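Local coordinates for protein nucleoporin NUP82 (Chaetomium thermophilum, PDB 5CWW) that probably serves as a structural component of the nuclear pore complex and a docking partner for transport factors, here seen in its N-terminal beta-propeller domain, at residues 15-20 and 74-79; 47-52 and 564-569; 52-57 and 68-73; 63-68 and 104-109; 575-580 and 588-593. One frame throughout, in Å; residues are numbered along the deposited sequence.

Interaction 1 (15-20 and 74-79); sequences PAPGHK and ESWESR
A16 presses its methyl group onto the indole of W76, a compact example of how one aromatic ring can hold a loop to a helix. The leading interaction is a CH-pi contact: A16 CB stands 3.9 Å from the centroid of the W76 six-membered ring and 23° off its normal, nearest to W76 CE3 at 3.5 Å. W76 reaches the loop because its CG lies anti to the backbone N (chi1 -172°), which carries the ring away from the helix. Apolar contacts extend the patch on both sides of A16 in sequence. P15, which follows a cis peptide bond, brings CD to 4.2 Å from W76 CH2, and P17 CD approaches W76 CE3 obliquely at 4.0 Å. On the opposite face lies R79, with NE over the centre of the ring, so the indole is sandwiched between loop and guanidinium. No hydrogen bond crosses the contact; at the helix end E74 O accepts from both S78 N and S78 OG, the hydroxyl at 2.7 Å from E74 O. With a serine in place of W76, the A16 methyl would probably lose the surface it rests on and the R79 guanidinium would be set free to turn. A10 and W11 also touch W76, and the contact thus lays the N-terminal segment, including the start of the 3-10 segment 17-20, against the C-terminal end of helix 69-77, which follows strand 63-68.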
# COMPACT_ATOMS: atom_id res chain seq x y z
N PRO B 15 -7.97 23.50 31.87
CA PRO B 15 -8.05 24.65 30.96
C PRO B 15 -6.71 25.08 30.37
O PRO B 15 -6.55 26.25 30.02
CB PRO B 15 -8.63 25.74 31.86
CG PRO B 15 -8.03 25.46 33.19
CD PRO B 15 -7.89 23.95 33.28
N ALA B 16 -5.76 24.16 30.25
CA ALA B 16 -4.47 24.48 29.66
C ALA B 16 -4.64 24.80 28.17
O ALA B 16 -5.54 24.27 27.52
CB ALA B 16 -3.49 23.34 29.84
N PRO B 17 -3.77 25.67 27.63
CA PRO B 17 -3.88 26.06 26.22
C PRO B 17 -3.60 24.89 25.28
O PRO B 17 -4.12 24.87 24.16
CB PRO B 17 -2.81 27.15 26.07
CG PRO B 17 -1.81 26.84 27.13
CD PRO B 17 -2.60 26.29 28.28
N GLY B 18 -2.79 23.94 25.72
CA GLY B 18 -2.45 22.79 24.90
C GLY B 18 -3.65 21.92 24.59
O GLY B 18 -3.67 21.22 23.57
N HIS B 19 -4.66 21.97 25.45
CA HIS B 19 -5.85 21.14 25.28
C HIS B 19 -6.69 21.60 24.09
O HIS B 19 -7.51 20.84 23.57
CB HIS B 19 -6.70 21.16 26.55
CG HIS B 19 -7.88 20.23 26.50
ND1 HIS B 19 -7.75 18.86 26.48
CD2 HIS B 19 -9.21 20.49 26.45
CE1 HIS B 19 -8.95 18.31 26.43
NE2 HIS B 19 -9.85 19.27 26.41
N LYS B 20 -6.47 22.84 23.66
CA LYS B 20 -7.22 23.39 22.53
C LYS B 20 -6.94 22.61 21.25
O LYS B 20 -7.76 22.61 20.33
CB LYS B 20 -6.86 24.87 22.33
CG LYS B 20 -7.31 25.77 23.47
CD LYS B 20 -6.99 27.23 23.17
CE LYS B 20 -7.44 28.15 24.30
NZ LYS B 20 -8.91 28.12 24.50
N GLU B 74 5.70 24.98 28.50
CA GLU B 74 6.28 26.12 29.21
C GLU B 74 5.21 27.14 29.61
O GLU B 74 5.30 27.74 30.68
CB GLU B 74 7.34 26.79 28.34
CG GLU B 74 8.02 27.99 28.99
CD GLU B 74 9.09 28.61 28.11
OE1 GLU B 74 9.47 27.99 27.11
OE2 GLU B 74 9.54 29.73 28.43
N SER B 75 4.21 27.33 28.76
CA SER B 75 3.14 28.28 29.04
C SER B 75 2.35 27.89 30.28
O SER B 75 1.89 28.74 31.03
CB SER B 75 2.20 28.39 27.84
OG SER B 75 2.90 28.85 26.69
N TRP B 76 2.20 26.58 30.49
CA TRP B 76 1.47 26.07 31.65
C TRP B 76 2.37 25.98 32.88
O TRP B 76 1.87 25.90 34.01
CB TRP B 76 0.87 24.70 31.34
CG TRP B 76 -0.04 24.20 32.41
CD1 TRP B 76 0.22 23.21 33.31
CD2 TRP B 76 -1.36 24.68 32.72
NE1 TRP B 76 -0.85 23.03 34.15
CE2 TRP B 76 -1.84 23.92 33.81
CE3 TRP B 76 -2.18 25.67 32.17
CZ2 TRP B 76 -3.10 24.13 34.36
CZ3 TRP B 76 -3.44 25.87 32.72
CH2 TRP B 76 -3.88 25.10 33.81
N GLU B 77 3.68 26.00 32.67
CA GLU B 77 4.63 25.96 33.77
C GLU B 77 4.95 27.36 34.27
O GLU B 77 5.24 27.56 35.45
CB GLU B 77 5.91 25.24 33.34
CG GLU B 77 5.74 23.73 33.20
CD GLU B 77 7.04 23.02 32.86
OE1 GLU B 77 7.89 23.63 32.18
OE2 GLU B 77 7.20 21.85 33.28
N SER B 78 4.89 28.33 33.36
CA SER B 78 5.20 29.72 33.69
C SER B 78 3.94 30.59 33.63
O SER B 78 4.00 31.77 33.26
CB SER B 78 6.27 30.27 32.74
OG SER B 78 5.81 30.27 31.40
N ARG B 79 2.81 30.01 34.00
CA ARG B 79 1.55 30.74 34.06
C ARG B 79 1.45 31.54 35.36
O ARG B 79 1.96 31.10 36.39
CB ARG B 79 0.36 29.78 33.96
CG ARG B 79 0.38 28.66 35.00
CD ARG B 79 -0.98 28.02 35.16
NE ARG B 79 -0.91 26.81 35.98
CZ ARG B 79 -1.93 26.28 36.65
NH1 ARG B 79 -3.12 26.85 36.61
NH2 ARG B 79 -1.75 25.17 37.36

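Interaction 2 (47-52 and 564-569); sequences RTIARR and AATSID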
# COMPACT_ATOMS: atom_id res chain seq x y z
N ARG B 47 -5.38 8.65 10.74
CA ARG B 47 -4.05 9.18 10.99
C ARG B 47 -4.12 10.70 11.14
O ARG B 47 -3.53 11.44 10.36
CB ARG B 47 -3.09 8.80 9.86
CG ARG B 47 -2.95 7.30 9.68
CD ARG B 47 -1.81 6.94 8.75
NE ARG B 47 -1.67 5.49 8.61
CZ ARG B 47 -1.09 4.70 9.50
NH1 ARG B 47 -0.58 5.21 10.62
NH2 ARG B 47 -1.01 3.40 9.28
N THR B 48 -4.86 11.14 12.15
CA THR B 48 -5.20 12.55 12.30
C THR B 48 -4.15 13.36 13.06
O THR B 48 -4.35 14.54 13.33
CB THR B 48 -6.56 12.69 13.01
OG1 THR B 48 -6.60 11.80 14.13
CG2 THR B 48 -7.69 12.36 12.06
N ILE B 49 -3.03 12.72 13.39
CA ILE B 49 -1.92 13.41 14.05
C ILE B 49 -0.63 13.20 13.28
O ILE B 49 -0.27 12.08 12.93
CB ILE B 49 -1.73 12.93 15.51
CG1 ILE B 49 -3.01 13.16 16.32
CG2 ILE B 49 -0.56 13.68 16.16
CD1 ILE B 49 -2.96 12.60 17.73
N ALA B 50 0.07 14.30 13.02
CA ALA B 50 1.38 14.28 12.39
C ALA B 50 2.31 15.21 13.15
O ALA B 50 1.84 16.05 13.92
CB ALA B 50 1.28 14.70 10.93
N ARG B 51 3.62 15.08 12.94
CA ARG B 51 4.59 15.83 13.73
C ARG B 51 5.87 16.16 12.99
O ARG B 51 6.22 15.53 12.00
CB ARG B 51 4.96 15.06 15.00
CG ARG B 51 5.74 13.77 14.72
CD ARG B 51 6.27 13.16 15.99
NE ARG B 51 7.42 13.88 16.53
CZ ARG B 51 8.69 13.61 16.26
NH1 ARG B 51 9.01 12.63 15.43
NH2 ARG B 51 9.65 14.34 16.81
N ARG B 52 6.57 17.17 13.50
CA ARG B 52 7.94 17.46 13.12
C ARG B 52 8.61 18.06 14.35
O ARG B 52 8.16 19.08 14.88
CB ARG B 52 8.00 18.41 11.92
CG ARG B 52 7.30 19.74 12.10
CD ARG B 52 7.40 20.59 10.84
NE ARG B 52 6.97 21.97 11.08
CZ ARG B 52 7.05 22.94 10.18
NH1 ARG B 52 7.54 22.70 8.97
NH2 ARG B 52 6.64 24.17 10.48
N ALA B 564 -4.04 7.52 15.17
CA ALA B 564 -2.88 6.64 15.09
C ALA B 564 -1.75 7.17 15.96
O ALA B 564 -1.42 8.36 15.91
CB ALA B 564 -2.42 6.51 13.65
N ALA B 565 -1.18 6.28 16.76
CA ALA B 565 -0.14 6.65 17.72
C ALA B 565 1.02 7.35 17.02
O ALA B 565 1.47 6.92 15.96
CB ALA B 565 0.36 5.41 18.46
N THR B 566 1.50 8.43 17.63
CA THR B 566 2.63 9.18 17.10
C THR B 566 3.76 9.17 18.12
O THR B 566 3.64 9.74 19.21
CB THR B 566 2.24 10.63 16.78
OG1 THR B 566 1.10 10.64 15.91
CG2 THR B 566 3.39 11.36 16.10
N SER B 567 4.87 8.52 17.77
CA SER B 567 6.00 8.39 18.67
C SER B 567 6.89 9.63 18.60
O SER B 567 7.23 10.11 17.52
CB SER B 567 6.82 7.14 18.34
OG SER B 567 7.82 6.92 19.32
N ILE B 568 7.27 10.14 19.77
CA ILE B 568 8.11 11.32 19.88
C ILE B 568 9.23 11.09 20.88
O ILE B 568 8.99 10.62 21.99
CB ILE B 568 7.30 12.57 20.29
CG1 ILE B 568 6.01 12.64 19.47
CG2 ILE B 568 8.16 13.82 20.14
CD1 ILE B 568 5.25 13.95 19.56
N ASP B 569 10.46 11.42 20.48
CA ASP B 569 11.62 11.29 21.36
C ASP B 569 12.43 12.57 21.34
O ASP B 569 13.38 12.71 20.58
CB ASP B 569 12.49 10.10 20.94
CG ASP B 569 13.67 9.88 21.87
OD1 ASP B 569 13.53 10.16 23.08
OD2 ASP B 569 14.74 9.44 21.40
O HOH W 1 -2.07 9.97 13.53
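R51 and I568 lie alongside one another, their side chains running opposite ways, where two blades of the beta-propeller meet, strand 49-52 in the first sheet and strand 566-570 in the last, three-stranded one. The two strands run roughly parallel, 22° apart, but the axes of 49-52 and 566-569 come no closer than 7.9 Å, so side chains fill the seam. R51 starts with CG between its backbone N and carbonyl carbon and then bends at chi3 (-75°), which draws its far end along the neighbouring strand. Its CD lies 3.4 Å from T566 CG2, and its NE 3.5 Å from I568 CG1. One face of the guanidinium is turned to I568 CA, while NH2 is spent on G53 O. T566 also meets I49, the hydroxyl OG1 lying 3.5 Å from I49 CG2 as the two side chains cross at a slant. Farther along, the A564 methyl is 3.8 Å from R47 NH1, whose guanidinium is engaged beyond the seam by D391 and by F492 O. Between the two segments no direct hydrogen bond forms. A water instead joins the backbones, accepting from I49 N at 2.9 Å and donating to A564 O at 2.9 Å.

Interaction 3 (52-57 and 68-73); sequences RGTEIF and DLAQLK
T54 holds the start of helix 69-77 at two points, its hydroxyl on D68 and its carbonyl on L69 N. The T54 hydroxyl donates to the D68 carboxylate, OG1 to OD1 2.9 Å, arriving from above the carboxylate plane. The same D68 OD1 accepts from A70 N at 2.8 Å, this time nearly along the C-O axis, so one oxygen serves two donors from different directions. A chi1 of -169° sets the D68 carboxylate opposite its own backbone N, beside the first turn of the helix, where both donors can find it. One residue before A70, L69 N gives a nearly straight bond to T54 O, 3.0 Å at 170°. If D68 were an alanine, A70 N would probably lose its cap and the T54 hydroxyl its acceptor. The neighbouring carboxylate of E55 has its own partners. R52 NE binds E55 OE1 at 2.7 Å in a salt bridge, W66 NE1 reaches the same oxygen, and S145 OG holds OE2. These bonds probably temper the closeness of two like charges, E55 OE2 and D68 OD2 being 4.4 Å apart. Apart from these bonds, I56 CD1 packs on L69 CD2 at 3.8 Å, the side chains crossing at about a right angle. The residues R52 to E55 form a type II' turn, with G53 at positive phi, that links strands 49-52 and 55-60. The whole is a two-residue beta hairpin turn fastened to the N-cap of helix 69-77.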
# COMPACT_ATOMS: atom_id res chain seq x y z
N ARG B 52 6.57 17.17 13.50
CA ARG B 52 7.94 17.46 13.12
C ARG B 52 8.61 18.06 14.35
O ARG B 52 8.16 19.08 14.88
CB ARG B 52 8.00 18.41 11.92
CG ARG B 52 7.30 19.74 12.10
CD ARG B 52 7.40 20.59 10.84
NE ARG B 52 6.97 21.97 11.08
CZ ARG B 52 7.05 22.94 10.18
NH1 ARG B 52 7.54 22.70 8.97
NH2 ARG B 52 6.64 24.17 10.48
N GLY B 53 9.69 17.43 14.81
CA GLY B 53 10.30 17.81 16.06
C GLY B 53 9.27 17.77 17.18
O GLY B 53 8.62 16.75 17.39
N THR B 54 9.11 18.89 17.87
CA THR B 54 8.14 19.00 18.96
C THR B 54 6.81 19.60 18.49
O THR B 54 5.88 19.74 19.29
CB THR B 54 8.69 19.84 20.12
OG1 THR B 54 9.06 21.14 19.64
CG2 THR B 54 9.90 19.17 20.74
N GLU B 55 6.72 19.95 17.21
CA GLU B 55 5.48 20.46 16.64
C GLU B 55 4.57 19.30 16.24
O GLU B 55 5.05 18.25 15.80
CB GLU B 55 5.75 21.34 15.42
CG GLU B 55 6.55 22.60 15.71
CD GLU B 55 6.72 23.47 14.47
OE1 GLU B 55 6.15 23.12 13.41
OE2 GLU B 55 7.41 24.50 14.56
N ILE B 56 3.26 19.50 16.39
CA ILE B 56 2.29 18.51 15.95
C ILE B 56 1.15 19.17 15.18
O ILE B 56 0.84 20.35 15.39
CB ILE B 56 1.71 17.69 17.13
CG1 ILE B 56 0.95 18.60 18.11
CG2 ILE B 56 2.82 16.94 17.84
CD1 ILE B 56 0.15 17.84 19.14
N PHE B 57 0.53 18.40 14.30
CA PHE B 57 -0.60 18.86 13.50
C PHE B 57 -1.77 17.91 13.74
O PHE B 57 -1.67 16.72 13.48
CB PHE B 57 -0.24 18.91 12.02
CG PHE B 57 0.92 19.81 11.71
CD1 PHE B 57 2.22 19.39 11.92
CD2 PHE B 57 0.71 21.09 11.22
CE1 PHE B 57 3.29 20.22 11.64
CE2 PHE B 57 1.77 21.92 10.94
CZ PHE B 57 3.06 21.49 11.14
N ASP B 68 3.16 23.76 19.14
CA ASP B 68 4.45 23.29 19.62
C ASP B 68 4.30 22.82 21.07
O ASP B 68 3.95 23.61 21.95
CB ASP B 68 5.51 24.39 19.51
CG ASP B 68 6.92 23.88 19.75
OD1 ASP B 68 7.13 23.09 20.70
OD2 ASP B 68 7.83 24.27 18.98
N LEU B 69 4.59 21.55 21.31
CA LEU B 69 4.42 20.96 22.64
C LEU B 69 5.36 21.57 23.66
O LEU B 69 5.04 21.63 24.85
CB LEU B 69 4.63 19.45 22.58
CG LEU B 69 3.66 18.66 21.70
CD1 LEU B 69 4.02 17.18 21.73
CD2 LEU B 69 2.22 18.87 22.13
N ALA B 70 6.53 22.03 23.21
CA ALA B 70 7.51 22.64 24.10
C ALA B 70 6.97 23.94 24.69
O ALA B 70 6.99 24.14 25.90
CB ALA B 70 8.81 22.89 23.36
N GLN B 71 6.48 24.82 23.81
CA GLN B 71 5.97 26.12 24.23
C GLN B 71 4.69 25.96 25.07
O GLN B 71 4.52 26.65 26.07
CB GLN B 71 5.70 27.01 23.02
CG GLN B 71 6.91 27.19 22.11
CD GLN B 71 6.62 28.05 20.89
OE1 GLN B 71 5.68 28.84 20.89
NE2 GLN B 71 7.42 27.88 19.84
N LEU B 72 3.81 25.06 24.64
CA LEU B 72 2.56 24.82 25.37
C LEU B 72 2.83 24.27 26.76
O LEU B 72 2.08 24.54 27.70
CB LEU B 72 1.67 23.86 24.59
CG LEU B 72 1.10 24.41 23.28
CD1 LEU B 72 0.57 23.28 22.41
CD2 LEU B 72 0.01 25.44 23.55
N LYS B 73 3.91 23.51 26.90
CA LYS B 73 4.33 23.01 28.20
C LYS B 73 4.81 24.17 29.06
O LYS B 73 4.38 24.34 30.20
CB LYS B 73 5.43 21.96 28.06
CG LYS B 73 5.89 21.35 29.38
CD LYS B 73 7.12 20.48 29.20
CE LYS B 73 7.63 19.97 30.54
NZ LYS B 73 8.95 19.29 30.42

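Interaction 4 (63-68 and 104-109); sequences QIRWGD and AGYRII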
# COMPACT_ATOMS: atom_id res chain seq x y z
N GLN B 63 -10.36 21.23 9.66
CA GLN B 63 -9.26 22.11 10.04
C GLN B 63 -8.13 21.35 10.71
O GLN B 63 -8.34 20.27 11.28
CB GLN B 63 -9.75 23.23 10.96
CG GLN B 63 -10.27 22.74 12.31
CD GLN B 63 -10.79 23.86 13.18
OE1 GLN B 63 -11.06 24.97 12.70
NE2 GLN B 63 -10.94 23.59 14.47
N ILE B 64 -6.92 21.91 10.63
CA ILE B 64 -5.75 21.33 11.27
C ILE B 64 -5.25 22.26 12.38
O ILE B 64 -4.94 23.42 12.13
CB ILE B 64 -4.60 21.09 10.26
CG1 ILE B 64 -5.09 20.23 9.09
CG2 ILE B 64 -3.41 20.42 10.96
CD1 ILE B 64 -4.10 20.12 7.95
N ARG B 65 -5.19 21.74 13.60
CA ARG B 65 -4.74 22.53 14.74
C ARG B 65 -3.24 22.34 14.95
O ARG B 65 -2.77 21.23 15.20
CB ARG B 65 -5.53 22.16 15.99
CG ARG B 65 -7.02 22.40 15.82
CD ARG B 65 -7.81 22.06 17.06
NE ARG B 65 -9.23 22.38 16.87
CZ ARG B 65 -10.23 21.76 17.49
NH1 ARG B 65 -9.99 20.80 18.36
NH2 ARG B 65 -11.48 22.13 17.25
N TRP B 66 -2.51 23.44 14.84
CA TRP B 66 -1.06 23.45 14.87
C TRP B 66 -0.53 23.94 16.21
O TRP B 66 -1.00 24.96 16.72
CB TRP B 66 -0.54 24.33 13.73
CG TRP B 66 0.95 24.41 13.62
CD1 TRP B 66 1.86 23.45 13.94
CD2 TRP B 66 1.70 25.53 13.13
NE1 TRP B 66 3.13 23.89 13.69
CE2 TRP B 66 3.06 25.17 13.19
CE3 TRP B 66 1.36 26.80 12.66
CZ2 TRP B 66 4.08 26.03 12.80
CZ3 TRP B 66 2.37 27.65 12.26
CH2 TRP B 66 3.71 27.27 12.34
N GLY B 67 0.44 23.23 16.78
CA GLY B 67 1.00 23.64 18.05
C GLY B 67 2.35 23.02 18.38
O GLY B 67 2.66 21.91 17.95
N ASP B 68 3.16 23.76 19.14
CA ASP B 68 4.45 23.29 19.62
C ASP B 68 4.30 22.82 21.07
O ASP B 68 3.95 23.61 21.95
CB ASP B 68 5.51 24.39 19.51
CG ASP B 68 6.92 23.88 19.75
OD1 ASP B 68 7.13 23.09 20.70
OD2 ASP B 68 7.83 24.27 18.98
N ALA B 104 0.21 31.60 22.60
CA ALA B 104 1.56 31.23 22.22
C ALA B 104 1.67 29.73 21.97
O ALA B 104 1.17 28.93 22.76
CB ALA B 104 2.55 31.66 23.29
N GLY B 105 2.32 29.36 20.87
CA GLY B 105 2.54 27.96 20.55
C GLY B 105 1.29 27.25 20.06
O GLY B 105 1.22 26.02 20.09
N TYR B 106 0.30 28.02 19.62
CA TYR B 106 -0.95 27.46 19.12
C TYR B 106 -1.50 28.28 17.97
O TYR B 106 -1.61 29.50 18.06
CB TYR B 106 -1.99 27.36 20.24
CG TYR B 106 -3.35 26.90 19.75
CD1 TYR B 106 -3.54 25.59 19.33
CD2 TYR B 106 -4.43 27.76 19.72
CE1 TYR B 106 -4.78 25.16 18.88
CE2 TYR B 106 -5.67 27.34 19.27
CZ TYR B 106 -5.84 26.03 18.86
OH TYR B 106 -7.07 25.61 18.41
N ARG B 107 -1.85 27.61 16.88
CA ARG B 107 -2.41 28.26 15.70
C ARG B 107 -3.43 27.35 15.02
O ARG B 107 -3.31 26.12 15.09
CB ARG B 107 -1.31 28.64 14.71
CG ARG B 107 -0.69 30.01 14.95
CD ARG B 107 -1.65 31.13 14.58
NE ARG B 107 -0.94 32.32 14.11
CZ ARG B 107 -1.52 33.35 13.51
NH1 ARG B 107 -2.83 33.35 13.29
NH2 ARG B 107 -0.80 34.39 13.12
N ILE B 108 -4.42 27.95 14.38
CA ILE B 108 -5.42 27.19 13.63
C ILE B 108 -5.07 27.22 12.15
O ILE B 108 -4.65 28.26 11.63
CB ILE B 108 -6.85 27.76 13.86
CG1 ILE B 108 -7.88 26.62 13.91
CG2 ILE B 108 -7.24 28.80 12.81
CD1 ILE B 108 -7.87 25.87 15.21
N ILE B 109 -5.23 26.08 11.48
CA ILE B 109 -5.03 25.99 10.04
C ILE B 109 -6.34 25.58 9.37
O ILE B 109 -6.68 24.40 9.33
CB ILE B 109 -3.94 24.97 9.66
CG1 ILE B 109 -2.71 25.10 10.55
CG2 ILE B 109 -3.57 25.12 8.18
CD1 ILE B 109 -1.99 26.41 10.42
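The carbonyl oxygen of W66 accepts one hydrogen bond from the strand opposite, R107 N to W66 O at 2.8 Å, and Y106 CA adds a weaker CA-H...O contact at 3.5 Å from the same oxygen. W66 N in turn donates to R107 O, and I64 and I109 repeat the reciprocal pattern, I64 N to I109 O being almost straight at 174°. D68 N to G105 O, 3.1 Å, ends the row. On the face carrying W66, R107 and I109, the indole crosses both neighbours obliquely, with W66 CE3 3.8 Å from R107 CB and W66 CB 3.9 Å from I109 CG1. The R107 guanidinium lies within 13° of parallel to that ring; its NE is bonded to H147 O, and the guanidinium makes a cation-pi contact with F156. The other face holds R65, I108 and Y106. Here R65 runs extended from CG to NE beside I108, R65 CG being 3.6 Å from I108 CD1, and Y106 lies alongside with its hydroxyl near R65 CD. G67 suits its place, since its CA is only 3.1 Å from G105 O, which leaves little room for a side chain. Within its four-stranded sheet, strand 63-68 sits between strand 55-60 and strand 106-110, the last at the outer side, with helix 69-77 leading off from the end of strand 63-68; F57 of strand 55-60 stacks on W66.

Interaction 5 (575-580 and 588-593); sequences YFILSA and LFFETP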
# COMPACT_ATOMS: atom_id res chain seq x y z
N TYR B 575 10.49 10.99 25.95
CA TYR B 575 10.12 9.90 25.05
C TYR B 575 8.72 9.41 25.40
O TYR B 575 8.49 8.88 26.49
CB TYR B 575 11.15 8.78 25.16
CG TYR B 575 10.82 7.51 24.41
CD1 TYR B 575 10.32 7.54 23.11
CD2 TYR B 575 11.06 6.27 24.99
CE1 TYR B 575 10.03 6.36 22.43
CE2 TYR B 575 10.78 5.10 24.32
CZ TYR B 575 10.27 5.14 23.04
OH TYR B 575 9.99 3.97 22.39
N PHE B 576 7.79 9.58 24.47
CA PHE B 576 6.39 9.27 24.74
C PHE B 576 5.58 9.02 23.47
O PHE B 576 6.05 9.26 22.36
CB PHE B 576 5.75 10.41 25.53
CG PHE B 576 5.70 11.72 24.79
CD1 PHE B 576 6.84 12.49 24.64
CD2 PHE B 576 4.51 12.19 24.26
CE1 PHE B 576 6.79 13.70 23.97
CE2 PHE B 576 4.46 13.39 23.58
CZ PHE B 576 5.60 14.15 23.44
N ILE B 577 4.36 8.52 23.67
CA ILE B 577 3.41 8.32 22.58
C ILE B 577 2.32 9.37 22.65
O ILE B 577 1.90 9.77 23.73
CB ILE B 577 2.76 6.93 22.66
CG1 ILE B 577 3.82 5.85 22.59
CG2 ILE B 577 1.75 6.74 21.53
CD1 ILE B 577 3.35 4.58 23.20
N LEU B 578 1.87 9.80 21.48
CA LEU B 578 0.78 10.76 21.39
C LEU B 578 -0.38 10.16 20.58
O LEU B 578 -0.18 9.68 19.47
CB LEU B 578 1.26 12.06 20.75
CG LEU B 578 0.23 13.19 20.67
CD1 LEU B 578 -0.19 13.64 22.06
CD2 LEU B 578 0.79 14.35 19.87
N SER B 579 -1.57 10.18 21.17
CA SER B 579 -2.78 9.81 20.46
C SER B 579 -3.89 10.76 20.89
O SER B 579 -3.62 11.76 21.55
CB SER B 579 -3.17 8.35 20.74
OG SER B 579 -4.29 7.96 19.96
N ALA B 580 -5.13 10.45 20.53
CA ALA B 580 -6.24 11.31 20.90
C ALA B 580 -7.59 10.65 20.64
O ALA B 580 -7.75 9.87 19.70
CB ALA B 580 -6.16 12.63 20.13
N LEU B 588 1.29 9.35 26.81
CA LEU B 588 1.86 8.42 27.78
C LEU B 588 3.38 8.35 27.64
O LEU B 588 3.91 8.03 26.57
CB LEU B 588 1.25 7.03 27.58
CG LEU B 588 -0.28 7.01 27.62
CD1 LEU B 588 -0.81 5.63 27.28
CD2 LEU B 588 -0.80 7.46 28.98
N PHE B 589 4.08 8.65 28.73
CA PHE B 589 5.53 8.80 28.73
C PHE B 589 6.25 7.54 29.19
O PHE B 589 5.75 6.79 30.03
CB PHE B 589 5.93 9.98 29.62
CG PHE B 589 5.56 11.33 29.05
CD1 PHE B 589 4.23 11.70 28.93
CD2 PHE B 589 6.54 12.22 28.64
CE1 PHE B 589 3.89 12.93 28.41
CE2 PHE B 589 6.20 13.45 28.12
CZ PHE B 589 4.87 13.81 28.00
N PHE B 590 7.44 7.31 28.63
CA PHE B 590 8.26 6.14 28.95
C PHE B 590 9.63 6.53 29.47
O PHE B 590 10.32 5.71 30.08
CB PHE B 590 8.42 5.25 27.73
CG PHE B 590 7.12 4.76 27.18
CD1 PHE B 590 6.48 3.67 27.74
CD2 PHE B 590 6.55 5.39 26.09
CE1 PHE B 590 5.28 3.22 27.23
CE2 PHE B 590 5.35 4.95 25.58
CZ PHE B 590 4.72 3.86 26.14
N GLU B 591 10.03 7.77 29.23
CA GLU B 591 11.35 8.24 29.64
C GLU B 591 11.43 9.76 29.61
O GLU B 591 11.33 10.38 28.55
CB GLU B 591 12.43 7.64 28.74
CG GLU B 591 13.86 7.92 29.18
CD GLU B 591 14.88 7.26 28.27
OE1 GLU B 591 14.52 6.92 27.13
OE2 GLU B 591 16.03 7.08 28.70
N THR B 592 11.60 10.35 30.79
CA THR B 592 11.74 11.79 30.94
C THR B 592 13.21 12.14 31.17
O THR B 592 14.00 11.27 31.55
CB THR B 592 10.89 12.33 32.10
OG1 THR B 592 11.24 11.65 33.31
CG2 THR B 592 9.41 12.10 31.81
N PRO B 593 13.59 13.41 30.95
CA PRO B 593 14.97 13.83 31.19
C PRO B 593 15.41 13.63 32.64
O PRO B 593 16.60 13.44 32.89
CB PRO B 593 14.96 15.32 30.83
CG PRO B 593 13.79 15.49 29.93
CD PRO B 593 12.77 14.50 30.39
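F576 and F589 run alongside each other as a non-hydrogen-bonded pair of an antiparallel hairpin. Followed outward, F576 begins at CB, which stands over the F589 ring, 3.7 Å from its centroid and 16° off the normal, and also approaches L588 O. A chi1 of 64° tucks CG in over the backbone and turns the ring over its neighbour. F576 CG then meets F589 CE2 at 3.8 Å, and CD1 meets the same atom at 3.7 Å, while CD2 faces F589 CZ. Farther out, CE1 still grazes CE2, and the tip, CZ, passes beyond F589 to L69 of helix 69-77. The two rings form an offset stack, centroids 4.5 Å apart and planes 15° from parallel. On the other side of the strand, Y575 and F590 are set obliquely, with Y575 CD2 3.9 Å from F590 CB; the Y575 hydroxyl is bonded to D495. The backbone sets F590 and E591 opposite Y575. Y575 O accepts from F590 N at 2.9 Å and weakly from E591 N at 3.3 Å, while Y575 N donates to E591 O at 2.8 Å. I577 and L588 exchange the bonds of a regular pair. Two residues thus face a single one, the definition of a classic beta bulge, here in the terminal hairpin of the last propeller blade.

Four of the five contacts involve the first blade or its attached helix, and two reach the last blade. Interactions 3 and 4, centres about 9 Å apart, share D68: interaction 4 joins strands 63-68 and 106-110, interaction 3 the turn and strand 55-60 to the start of helix 69-77. Interaction 2 shares R52 with interaction 3 and spans more than 500 residues, with interactions 3 and 4 inside that span and interaction 5 after it. Its centre is about 11 Å from that of interaction 5, in the same last sheet. Interaction 1 rests on helix 69-77, as interaction 3 does, about 12 Å away between centres. Early and late strands thus meet, consistent with closing the propeller ring.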